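Local structure of glucosamine--fructose-6-phosphate aminotransferase [isomerizing] (Francisella tularensis subsp. tularensis, 3TBF) at residues A[50-61]-A[100-108]; A[89-97]-A[116-127]. The protein probably makes glucosamine 6-phosphate from fructose 6-phosphate and glutamine, its C-terminal half, with two SIS domains, probably handling the sugar. All blocks are in the same frame, centred on the assembly; numbering follows the deposited sequence.

Contact 1 (A[50-61]-A[100-108])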
loop_
_atom_site.group_PDB
_atom_site.type_symbol
_atom_site.label_atom_id
_atom_site.label_comp_id
_atom_site.label_asym_id
_atom_site.label_seq_id
_atom_site.Cartn_x
_atom_site.Cartn_y
_atom_site.Cartn_z
ATOM N N LEU A 50 -5.862 -29.502 -4.214
ATOM C CA LEU A 50 -5.101 -28.276 -4.360
ATOM C C LEU A 50 -5.084 -27.450 -3.054
ATOM O O LEU A 50 -4.085 -26.822 -2.692
ATOM C CB LEU A 50 -5.767 -27.496 -5.466
ATOM C CG LEU A 50 -4.962 -26.493 -6.248
ATOM C CD1 LEU A 50 -4.644 -27.082 -7.639
ATOM C CD2 LEU A 50 -5.788 -25.226 -6.361
ATOM N N PHE A 51 -6.188 -27.472 -2.329
ATOM C CA PHE A 51 -6.270 -26.764 -1.074
ATOM C C PHE A 51 -5.539 -27.509 0.053
ATOM O O PHE A 51 -5.085 -26.889 1.018
ATOM C CB PHE A 51 -7.727 -26.556 -0.661
ATOM C CG PHE A 51 -8.521 -25.612 -1.549
ATOM C CD1 PHE A 51 -7.907 -24.655 -2.345
ATOM C CD2 PHE A 51 -9.920 -25.656 -1.530
ATOM C CE1 PHE A 51 -8.658 -23.783 -3.118
ATOM C CE2 PHE A 51 -10.672 -24.776 -2.307
ATOM C CZ PHE A 51 -10.034 -23.834 -3.090
ATOM N N GLU A 52 -5.459 -28.837 -0.040
ATOM C CA GLU A 52 -4.755 -29.634 0.964
ATOM C C GLU A 52 -3.277 -29.353 0.857
ATOM O O GLU A 52 -2.588 -29.364 1.846
ATOM C CB GLU A 52 -4.997 -31.120 0.764
ATOM C CG GLU A 52 -6.450 -31.507 0.918
ATOM C CD GLU A 52 -6.714 -33.031 0.886
ATOM O OE1 GLU A 52 -6.081 -33.762 0.065
ATOM O OE2 GLU A 52 -7.585 -33.480 1.674
ATOM N N LYS A 53 -2.798 -29.088 -0.347
ATOM C CA LYS A 53 -1.387 -28.731 -0.572
ATOM C C LYS A 53 -1.026 -27.261 -0.296
ATOM O O LYS A 53 0.137 -26.922 -0.262
ATOM C CB LYS A 53 -1.017 -28.980 -2.027
ATOM C CG LYS A 53 -1.172 -30.395 -2.540
ATOM C CD LYS A 53 -0.946 -30.381 -4.071
ATOM C CE LYS A 53 -1.009 -31.797 -4.714
ATOM N NZ LYS A 53 -0.762 -31.777 -6.208
ATOM N N THR A 54 -2.011 -26.391 -0.141
ATOM C CA THR A 54 -1.785 -24.969 -0.036
ATOM C C THR A 54 -1.281 -24.644 1.318
ATOM O O THR A 54 -1.874 -25.079 2.301
ATOM C CB THR A 54 -3.067 -24.196 -0.250
ATOM O OG1 THR A 54 -3.465 -24.363 -1.604
ATOM C CG2 THR A 54 -2.917 -22.699 0.098
ATOM N N LYS A 55 -0.166 -23.912 1.367
ATOM C CA LYS A 55 0.415 -23.456 2.633
ATOM C C LYS A 55 0.568 -21.942 2.681
ATOM O O LYS A 55 0.851 -21.329 3.723
ATOM C CB LYS A 55 1.769 -24.091 2.879
ATOM C CG LYS A 55 1.959 -25.430 2.225
ATOM C CD LYS A 55 2.375 -26.519 3.218
ATOM C CE LYS A 55 1.141 -27.048 3.939
ATOM N NZ LYS A 55 0.246 -27.898 3.061
ATOM N N HIS A 56 0.391 -21.341 1.539
ATOM C CA HIS A 56 0.486 -19.938 1.445
ATOM C C HIS A 56 -0.394 -19.514 0.309
ATOM O O HIS A 56 -0.482 -20.159 -0.692
ATOM C CB HIS A 56 1.937 -19.553 1.160
ATOM C CG HIS A 56 2.156 -18.081 1.081
ATOM N ND1 HIS A 56 1.970 -17.369 -0.082
ATOM C CD2 HIS A 56 2.566 -17.184 2.015
ATOM C CE1 HIS A 56 2.227 -16.093 0.144
ATOM N NE2 HIS A 56 2.591 -15.952 1.408
ATOM N N ILE A 57 -1.040 -18.396 0.481
ATOM C CA ILE A 57 -1.931 -17.880 -0.529
ATOM C C ILE A 57 -1.411 -16.559 -1.033
ATOM O O ILE A 57 -1.215 -15.656 -0.247
ATOM C CB ILE A 57 -3.314 -17.667 0.042
ATOM C CG1 ILE A 57 -3.936 -18.994 0.365
ATOM C CG2 ILE A 57 -4.172 -16.924 -0.942
ATOM C CD1 ILE A 57 -5.099 -18.832 1.202
ATOM N N CYS A 58 -1.272 -16.466 -2.364
ATOM C CA CYS A 58 -0.691 -15.319 -3.057
ATOM C C CYS A 58 -1.761 -14.670 -3.903
ATOM O O CYS A 58 -2.139 -15.200 -4.953
ATOM C CB CYS A 58 0.463 -15.793 -3.979
ATOM S SG CYS A 58 1.929 -14.732 -4.035
ATOM N N ILE A 59 -2.272 -13.525 -3.473
ATOM C CA ILE A 59 -3.391 -12.880 -4.197
ATOM C C ILE A 59 -2.777 -11.798 -5.085
ATOM O O ILE A 59 -2.022 -10.952 -4.607
ATOM C CB ILE A 59 -4.406 -12.276 -3.285
ATOM C CG1 ILE A 59 -5.068 -13.337 -2.407
ATOM C CG2 ILE A 59 -5.533 -11.606 -4.071
ATOM C CD1 ILE A 59 -6.080 -12.747 -1.387
ATOM N N VAL A 60 -3.088 -11.868 -6.377
ATOM C CA VAL A 60 -2.655 -10.913 -7.365
ATOM C C VAL A 60 -3.843 -10.274 -8.071
ATOM O O VAL A 60 -4.741 -10.966 -8.544
ATOM C CB VAL A 60 -1.772 -11.602 -8.421
ATOM C CG1 VAL A 60 -1.356 -10.619 -9.540
ATOM C CG2 VAL A 60 -0.545 -12.198 -7.725
ATOM N N ALA A 61 -3.851 -8.953 -8.162
ATOM C CA ALA A 61 -4.973 -8.251 -8.779
ATOM C C ALA A 61 -4.649 -6.772 -9.027
ATOM O O ALA A 61 -3.562 -6.276 -8.650
ATOM C CB ALA A 61 -6.218 -8.365 -7.892
ATOM N N VAL A 100 7.085 -18.957 -2.057
ATOM C CA VAL A 100 7.055 -19.931 -0.950
ATOM C C VAL A 100 6.592 -21.346 -1.429
ATOM O O VAL A 100 5.702 -21.473 -2.285
ATOM C CB VAL A 100 6.062 -19.416 0.145
ATOM C CG1 VAL A 100 5.878 -20.436 1.219
ATOM C CG2 VAL A 100 6.543 -18.017 0.736
ATOM N N ASP A 101 7.182 -22.412 -0.896
ATOM C CA ASP A 101 6.634 -23.754 -1.190
ATOM C C ASP A 101 5.153 -23.824 -0.779
ATOM O O ASP A 101 4.746 -23.284 0.244
ATOM C CB ASP A 101 7.394 -24.885 -0.460
ATOM C CG ASP A 101 8.553 -25.512 -1.301
ATOM O OD1 ASP A 101 8.600 -25.408 -2.562
ATOM O OD2 ASP A 101 9.434 -26.151 -0.669
ATOM N N GLY A 102 4.360 -24.508 -1.590
ATOM C CA GLY A 102 2.947 -24.698 -1.274
ATOM C C GLY A 102 2.077 -23.459 -1.457
ATOM O O GLY A 102 1.023 -23.329 -0.832
ATOM N N SER A 103 2.529 -22.572 -2.341
ATOM C CA SER A 103 1.856 -21.326 -2.601
ATOM C C SER A 103 0.744 -21.499 -3.613
ATOM O O SER A 103 0.972 -22.074 -4.674
ATOM C CB SER A 103 2.842 -20.314 -3.149
ATOM O OG SER A 103 3.142 -19.387 -2.157
ATOM N N LEU A 104 -0.433 -20.973 -3.303
ATOM C CA LEU A 104 -1.548 -20.972 -4.239
ATOM C C LEU A 104 -1.629 -19.594 -4.839
ATOM O O LEU A 104 -1.602 -18.607 -4.116
ATOM C CB LEU A 104 -2.853 -21.290 -3.501
ATOM C CG LEU A 104 -4.129 -21.312 -4.316
ATOM C CD1 LEU A 104 -4.070 -22.512 -5.275
ATOM C CD2 LEU A 104 -5.354 -21.312 -3.410
ATOM N N PHE A 105 -1.658 -19.531 -6.155
ATOM C CA PHE A 105 -1.792 -18.293 -6.890
ATOM C C PHE A 105 -3.290 -18.002 -7.079
ATOM O O PHE A 105 -4.015 -18.761 -7.690
ATOM C CB PHE A 105 -1.070 -18.403 -8.245
ATOM C CG PHE A 105 -1.082 -17.137 -9.039
ATOM C CD1 PHE A 105 -2.189 -16.787 -9.810
ATOM C CD2 PHE A 105 -0.025 -16.267 -8.995
ATOM C CE1 PHE A 105 -2.211 -15.586 -10.537
ATOM C CE2 PHE A 105 -0.033 -15.083 -9.749
ATOM C CZ PHE A 105 -1.145 -14.740 -10.491
ATOM N N VAL A 106 -3.767 -16.927 -6.476
ATOM C CA VAL A 106 -5.155 -16.531 -6.553
ATOM C C VAL A 106 -5.204 -15.208 -7.285
ATOM O O VAL A 106 -4.552 -14.240 -6.871
ATOM C CB VAL A 106 -5.735 -16.324 -5.192
ATOM C CG1 VAL A 106 -7.188 -15.732 -5.287
ATOM C CG2 VAL A 106 -5.716 -17.609 -4.430
ATOM N N SER A 107 -5.921 -15.169 -8.407
ATOM C CA SER A 107 -6.178 -13.916 -9.078
ATOM C C SER A 107 -7.649 -13.477 -8.909
ATOM O O SER A 107 -8.556 -14.271 -8.650
ATOM C CB SER A 107 -5.812 -14.031 -10.538
ATOM O OG SER A 107 -6.566 -15.006 -11.180
ATOM N N ILE A 108 -7.863 -12.178 -8.913
ATOM C CA ILE A 108 -9.201 -11.671 -8.785
ATOM C C ILE A 108 -9.448 -10.753 -9.958
ATOM O O ILE A 108 -8.662 -9.859 -10.196
ATOM C CB ILE A 108 -9.362 -10.872 -7.499
ATOM C CG1 ILE A 108 -8.919 -11.700 -6.268
ATOM C CG2 ILE A 108 -10.826 -10.454 -7.341
ATOM C CD1 ILE A 108 -8.889 -10.917 -4.974
#

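Contact 2 (A[89-97]-A[116-127])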
loop_
_atom_site.group_PDB
_atom_site.type_symbol
_atom_site.label_atom_id
_atom_site.label_comp_id
_atom_site.label_asym_id
_atom_site.label_seq_id
_atom_site.Cartn_x
_atom_site.Cartn_y
_atom_site.Cartn_z
ATOM N N ALA A 89 -0.776 -6.432 -9.517
ATOM C CA ALA A 89 -0.385 -7.192 -10.688
ATOM C C ALA A 89 0.681 -6.494 -11.562
ATOM O O ALA A 89 1.525 -7.147 -12.111
ATOM C CB ALA A 89 -1.603 -7.465 -11.509
ATOM N N SER A 90 0.607 -5.190 -11.751
ATOM C CA SER A 90 1.574 -4.547 -12.608
ATOM C C SER A 90 2.943 -4.482 -11.996
ATOM O O SER A 90 3.911 -4.218 -12.719
ATOM C CB SER A 90 1.136 -3.148 -12.942
ATOM O OG SER A 90 1.221 -2.310 -11.806
ATOM N N GLU A 91 3.058 -4.764 -10.697
ATOM C CA GLU A 91 4.381 -4.840 -10.058
ATOM C C GLU A 91 4.909 -6.258 -9.993
ATOM O O GLU A 91 6.095 -6.468 -10.343
ATOM C CB GLU A 91 4.348 -4.235 -8.675
ATOM C CG GLU A 91 4.199 -2.733 -8.756
ATOM C CD GLU A 91 5.525 -2.046 -9.159
ATOM O OE1 GLU A 91 6.556 -2.513 -8.645
ATOM O OE2 GLU A 91 5.556 -1.083 -9.968
ATOM N N ILE A 92 4.088 -7.234 -9.576
ATOM C CA ILE A 92 4.607 -8.584 -9.431
ATOM C C ILE A 92 4.971 -9.153 -10.779
ATOM O O ILE A 92 5.878 -9.990 -10.900
ATOM C CB ILE A 92 3.665 -9.547 -8.679
ATOM C CG1 ILE A 92 4.402 -10.821 -8.259
ATOM C CG2 ILE A 92 2.416 -9.907 -9.466
ATOM C CD1 ILE A 92 3.402 -11.785 -7.534
ATOM N N ARG A 93 4.288 -8.689 -11.811
ATOM C CA ARG A 93 4.514 -9.208 -13.179
ATOM C C ARG A 93 5.965 -9.080 -13.642
ATOM O O ARG A 93 6.527 -9.982 -14.251
ATOM C CB ARG A 93 3.639 -8.433 -14.145
ATOM C CG ARG A 93 3.777 -8.861 -15.517
ATOM C CD ARG A 93 2.935 -8.026 -16.443
ATOM N NE ARG A 93 3.141 -8.460 -17.826
ATOM C CZ ARG A 93 2.549 -7.878 -18.850
ATOM N NH1 ARG A 93 1.712 -6.888 -18.620
ATOM N NH2 ARG A 93 2.785 -8.274 -20.084
ATOM N N TYR A 94 6.553 -7.930 -13.339
ATOM C CA TYR A 94 7.909 -7.607 -13.759
ATOM C C TYR A 94 8.932 -7.733 -12.662
ATOM O O TYR A 94 10.070 -7.474 -12.899
ATOM C CB TYR A 94 7.932 -6.195 -14.293
ATOM C CG TYR A 94 7.036 -5.991 -15.490
ATOM C CD1 TYR A 94 5.915 -5.162 -15.405
ATOM C CD2 TYR A 94 7.295 -6.630 -16.700
ATOM C CE1 TYR A 94 5.059 -4.995 -16.467
ATOM C CE2 TYR A 94 6.445 -6.456 -17.805
ATOM C CZ TYR A 94 5.327 -5.641 -17.666
ATOM O OH TYR A 94 4.490 -5.458 -18.736
ATOM N N ARG A 95 8.558 -8.177 -11.474
ATOM C CA ARG A 95 9.470 -8.211 -10.359
ATOM C C ARG A 95 10.060 -9.593 -10.224
ATOM O O ARG A 95 9.433 -10.590 -10.527
ATOM C CB ARG A 95 8.729 -7.843 -9.085
ATOM C CG ARG A 95 9.514 -7.878 -7.831
ATOM C CD ARG A 95 8.737 -7.252 -6.708
ATOM N NE ARG A 95 7.781 -8.134 -6.043
ATOM C CZ ARG A 95 8.130 -9.189 -5.298
ATOM N NH1 ARG A 95 9.412 -9.529 -5.138
ATOM N NH2 ARG A 95 7.201 -9.938 -4.731
ATOM N N ASP A 96 11.282 -9.632 -9.723
ATOM C CA ASP A 96 12.002 -10.864 -9.579
ATOM C C ASP A 96 11.677 -11.461 -8.193
ATOM O O ASP A 96 12.445 -11.260 -7.226
ATOM C CB ASP A 96 13.481 -10.527 -9.741
ATOM C CG ASP A 96 14.299 -11.700 -10.190
ATOM O OD1 ASP A 96 13.921 -12.812 -9.747
ATOM O OD2 ASP A 96 15.308 -11.510 -10.962
ATOM N N ASN A 97 10.543 -12.160 -8.083
ATOM C CA ASN A 97 10.042 -12.619 -6.791
ATOM C C ASN A 97 10.321 -14.088 -6.487
ATOM O O ASN A 97 10.676 -14.873 -7.369
ATOM C CB ASN A 97 8.543 -12.397 -6.692
ATOM C CG ASN A 97 7.767 -13.268 -7.656
ATOM O OD1 ASN A 97 8.101 -13.361 -8.839
ATOM N ND2 ASN A 97 6.726 -13.915 -7.156
ATOM N N ASP A 116 -2.372 -7.347 -16.871
ATOM C CA ASP A 116 -1.326 -7.622 -15.896
ATOM C C ASP A 116 -1.622 -8.830 -14.983
ATOM O O ASP A 116 -0.740 -9.652 -14.705
ATOM C CB ASP A 116 -1.083 -6.373 -15.055
ATOM C CG ASP A 116 -0.360 -5.245 -15.844
ATOM O OD1 ASP A 116 0.472 -5.536 -16.746
ATOM O OD2 ASP A 116 -0.617 -4.057 -15.525
ATOM N N THR A 117 -2.839 -8.914 -14.506
ATOM C CA THR A 117 -3.282 -10.085 -13.783
ATOM C C THR A 117 -3.140 -11.368 -14.601
ATOM O O THR A 117 -2.567 -12.369 -14.134
ATOM C CB THR A 117 -4.739 -9.933 -13.362
ATOM O OG1 THR A 117 -4.869 -8.678 -12.696
ATOM C CG2 THR A 117 -5.130 -11.022 -12.413
ATOM N N LEU A 118 -3.665 -11.342 -15.821
ATOM C CA LEU A 118 -3.549 -12.491 -16.709
ATOM C C LEU A 118 -2.101 -12.835 -16.981
ATOM O O LEU A 118 -1.731 -13.999 -16.960
ATOM C CB LEU A 118 -4.243 -12.198 -18.030
ATOM C CG LEU A 118 -4.179 -13.287 -19.069
ATOM C CD1 LEU A 118 -4.825 -14.553 -18.583
ATOM C CD2 LEU A 118 -4.859 -12.782 -20.335
ATOM N N GLU A 119 -1.259 -11.844 -17.231
ATOM C CA GLU A 119 0.136 -12.175 -17.468
ATOM C C GLU A 119 0.879 -12.631 -16.189
ATOM O O GLU A 119 1.845 -13.364 -16.284
ATOM C CB GLU A 119 0.839 -10.998 -18.111
ATOM C CG GLU A 119 0.302 -10.666 -19.500
ATOM C CD GLU A 119 0.636 -11.753 -20.516
ATOM O OE1 GLU A 119 1.602 -12.537 -20.269
ATOM O OE2 GLU A 119 -0.095 -11.810 -21.547
ATOM N N SER A 120 0.444 -12.194 -14.999
ATOM C CA SER A 120 0.971 -12.744 -13.746
ATOM C C SER A 120 0.577 -14.199 -13.623
ATOM O O SER A 120 1.368 -15.022 -13.175
ATOM C CB SER A 120 0.472 -11.975 -12.523
ATOM O OG SER A 120 0.997 -10.671 -12.526
ATOM N N LEU A 121 -0.629 -14.554 -14.053
ATOM C CA LEU A 121 -0.957 -15.952 -13.987
ATOM C C LEU A 121 -0.008 -16.743 -14.921
ATOM O O LEU A 121 0.563 -17.758 -14.532
ATOM C CB LEU A 121 -2.435 -16.185 -14.257
ATOM C CG LEU A 121 -2.903 -17.641 -14.421
ATOM C CD1 LEU A 121 -2.698 -18.437 -13.165
ATOM C CD2 LEU A 121 -4.366 -17.744 -14.892
ATOM N N ARG A 122 0.216 -16.252 -16.126
ATOM C CA ARG A 122 1.039 -16.993 -17.080
ATOM C C ARG A 122 2.449 -17.176 -16.574
ATOM O O ARG A 122 3.037 -18.246 -16.741
ATOM C CB ARG A 122 1.027 -16.330 -18.451
ATOM C CG ARG A 122 -0.313 -16.559 -19.119
ATOM C CD ARG A 122 -0.605 -15.559 -20.194
ATOM N NE ARG A 122 -1.885 -15.893 -20.832
ATOM C CZ ARG A 122 -2.422 -15.219 -21.847
ATOM N NH1 ARG A 122 -1.796 -14.157 -22.344
ATOM N NH2 ARG A 122 -3.584 -15.594 -22.363
ATOM N N LYS A 123 2.978 -16.150 -15.929
ATOM C CA LYS A 123 4.296 -16.236 -15.351
ATOM C C LYS A 123 4.329 -17.258 -14.218
ATOM O O LYS A 123 5.267 -18.049 -14.111
ATOM C CB LYS A 123 4.745 -14.836 -14.906
ATOM C CG LYS A 123 5.737 -14.795 -13.771
ATOM C CD LYS A 123 6.298 -13.380 -13.513
ATOM C CE LYS A 123 6.622 -13.209 -11.990
ATOM N NZ LYS A 123 7.664 -12.190 -11.788
ATOM N N SER A 124 3.282 -17.287 -13.411
ATOM C CA SER A 124 3.221 -18.184 -12.252
ATOM C C SER A 124 3.369 -19.659 -12.632
ATOM O O SER A 124 3.727 -20.504 -11.814
ATOM C CB SER A 124 1.899 -17.967 -11.507
ATOM O OG SER A 124 0.890 -18.717 -12.105
ATOM N N LYS A 125 3.019 -19.976 -13.863
ATOM C CA LYS A 125 3.048 -21.375 -14.318
ATOM C C LYS A 125 4.460 -21.923 -14.533
ATOM O O LYS A 125 4.655 -23.122 -14.539
ATOM C CB LYS A 125 2.208 -21.548 -15.582
ATOM C CG LYS A 125 0.785 -21.912 -15.186
ATOM C CD LYS A 125 -0.190 -21.343 -16.103
ATOM C CE LYS A 125 -1.574 -21.804 -15.714
ATOM N NZ LYS A 125 -2.335 -22.063 -16.967
ATOM N N LYS A 126 5.424 -21.028 -14.666
ATOM C CA LYS A 126 6.826 -21.381 -14.629
ATOM C C LYS A 126 7.423 -21.300 -13.226
ATOM O O LYS A 126 8.619 -21.425 -13.101
ATOM C CB LYS A 126 7.617 -20.402 -15.471
ATOM C CG LYS A 126 7.218 -20.399 -16.934
ATOM C CD LYS A 126 7.480 -19.031 -17.544
ATOM C CE LYS A 126 6.938 -18.950 -18.961
ATOM N NZ LYS A 126 7.336 -17.650 -19.581
ATOM N N GLN A 127 6.626 -21.081 -12.179
ATOM C CA GLN A 127 7.204 -20.893 -10.853
ATOM C C GLN A 127 6.721 -21.996 -9.938
ATOM O O GLN A 127 5.926 -22.852 -10.309
ATOM C CB GLN A 127 6.879 -19.489 -10.315
ATOM C CG GLN A 127 7.592 -18.370 -11.102
ATOM C CD GLN A 127 7.307 -16.946 -10.596
ATOM O OE1 GLN A 127 8.240 -16.174 -10.301
ATOM N NE2 GLN A 127 6.035 -16.585 -10.525
#

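Contact 1 (A[50-61]-A[100-108])
The carbonyl oxygen of G102 is gripped by two successive amides of the other segment. K55 N reaches G102 O at 2.6 Å along an almost straight N-H (178°), while H56 N, 3.2 Å from the same G102 O, comes from above the carbonyl plane. G102 has positive phi and sits in the type II turn from V100 to S103 that leads into the second strand. Strands 56-61 and 103-108 run parallel, 24° apart, and the bonds follow the parallel pattern: H56 O accepts from L104 N, C58 donates to L104 O and accepts from V106 N, and V60 N donates to V106 O. The pairing weakens at its far end, where I108 N lies 3.4 Å from V60 O. On the face of H56, C58 and V60, the H56 imidazole makes a weak bond from ND1 to S103 OG, with V100 lying over one ring face. F105 has CG anti to its backbone N (chi1 -176°), which leans the ring forward along the strand, to V60, whose CG2 is 3.6 Å from F105 CE2. On the other face L104 is the chief apolar group. Its CD1 meets L50 CD2 in a tight 3.4 Å contact, the two side chains crossing at about a right angle, and its CD2 approaches the edge of the F51 ring. T54 OG1, lying against L104 CB, is tied back to L50 O at 2.8 Å. Farther along, I59 CG2 packs on I108 CD1 at 3.5 Å. These are neighbouring strands inside the five-stranded parallel sheet of an SIS domain: strand 84-88 lies beyond 56-61 and strand 129-136 beyond 103-109, helix 165-184 packs against F51 and I108, and helix 115-124 against V60 and F105.

Contact 2 (A[89-97]-A[116-127])
The R93 side chain crosses that of D116 at about a right angle and runs alongside E119. It is extended from CG to NE, with CG anti to the backbone N (chi1 -180°), and this reach brings NH1 to 2.6 Å from D116 OD1 in a salt bridge. The oxygen lies in the guanidinium plane, but the carboxylate is turned 60° from it and the N-H angle is 141°. E119 packs over one guanidinium face, its CB 3.4 Å from R93 NE; the hydroxyl of Y94 lies over the opposite face. D116 also turns toward A89, the two CB atoms 3.7 Å apart. In the alpha/beta sandwich of the SIS domain, this joins helix 115-124 to the short helix 89-92 on one side of the parallel sheet, where S120, A89 and I92 all rest on V60. One helical turn beyond S120, K123 sends its ammonium group among the oxygens of residues 92-97: NZ bonds I92 O at 3.0 Å, nearly in line with the carbonyl, and N97 OD1 at 3.2 Å. R95 O is also only 2.7 Å from K123 NZ. Beside this cluster, R95 and N97 meet E77 of the second subunit, R95 through a salt bridge.

In the fold
Contacts 1 and 2 are centred about 13 Å apart in the same SIS domain and interlock along the chain: segment 89-97 leads on to 100-108, which in turn precedes 116-127. Contact 1 lies within the sheet; contact 2 joins two helices on one of its faces. They touch directly. A61 O is 2.9 Å from A89 N, a probable hydrogen bond where the strand end meets the short helix. The F105 ring packs against helix 115-124, with CZ 3.6 Å from L121 N, and S107 CB is 3.6 Å from T117 CG2. Both contacts reach the second subunit, V100 by packing on its P83 and S90 through a hydrogen bond to its E264.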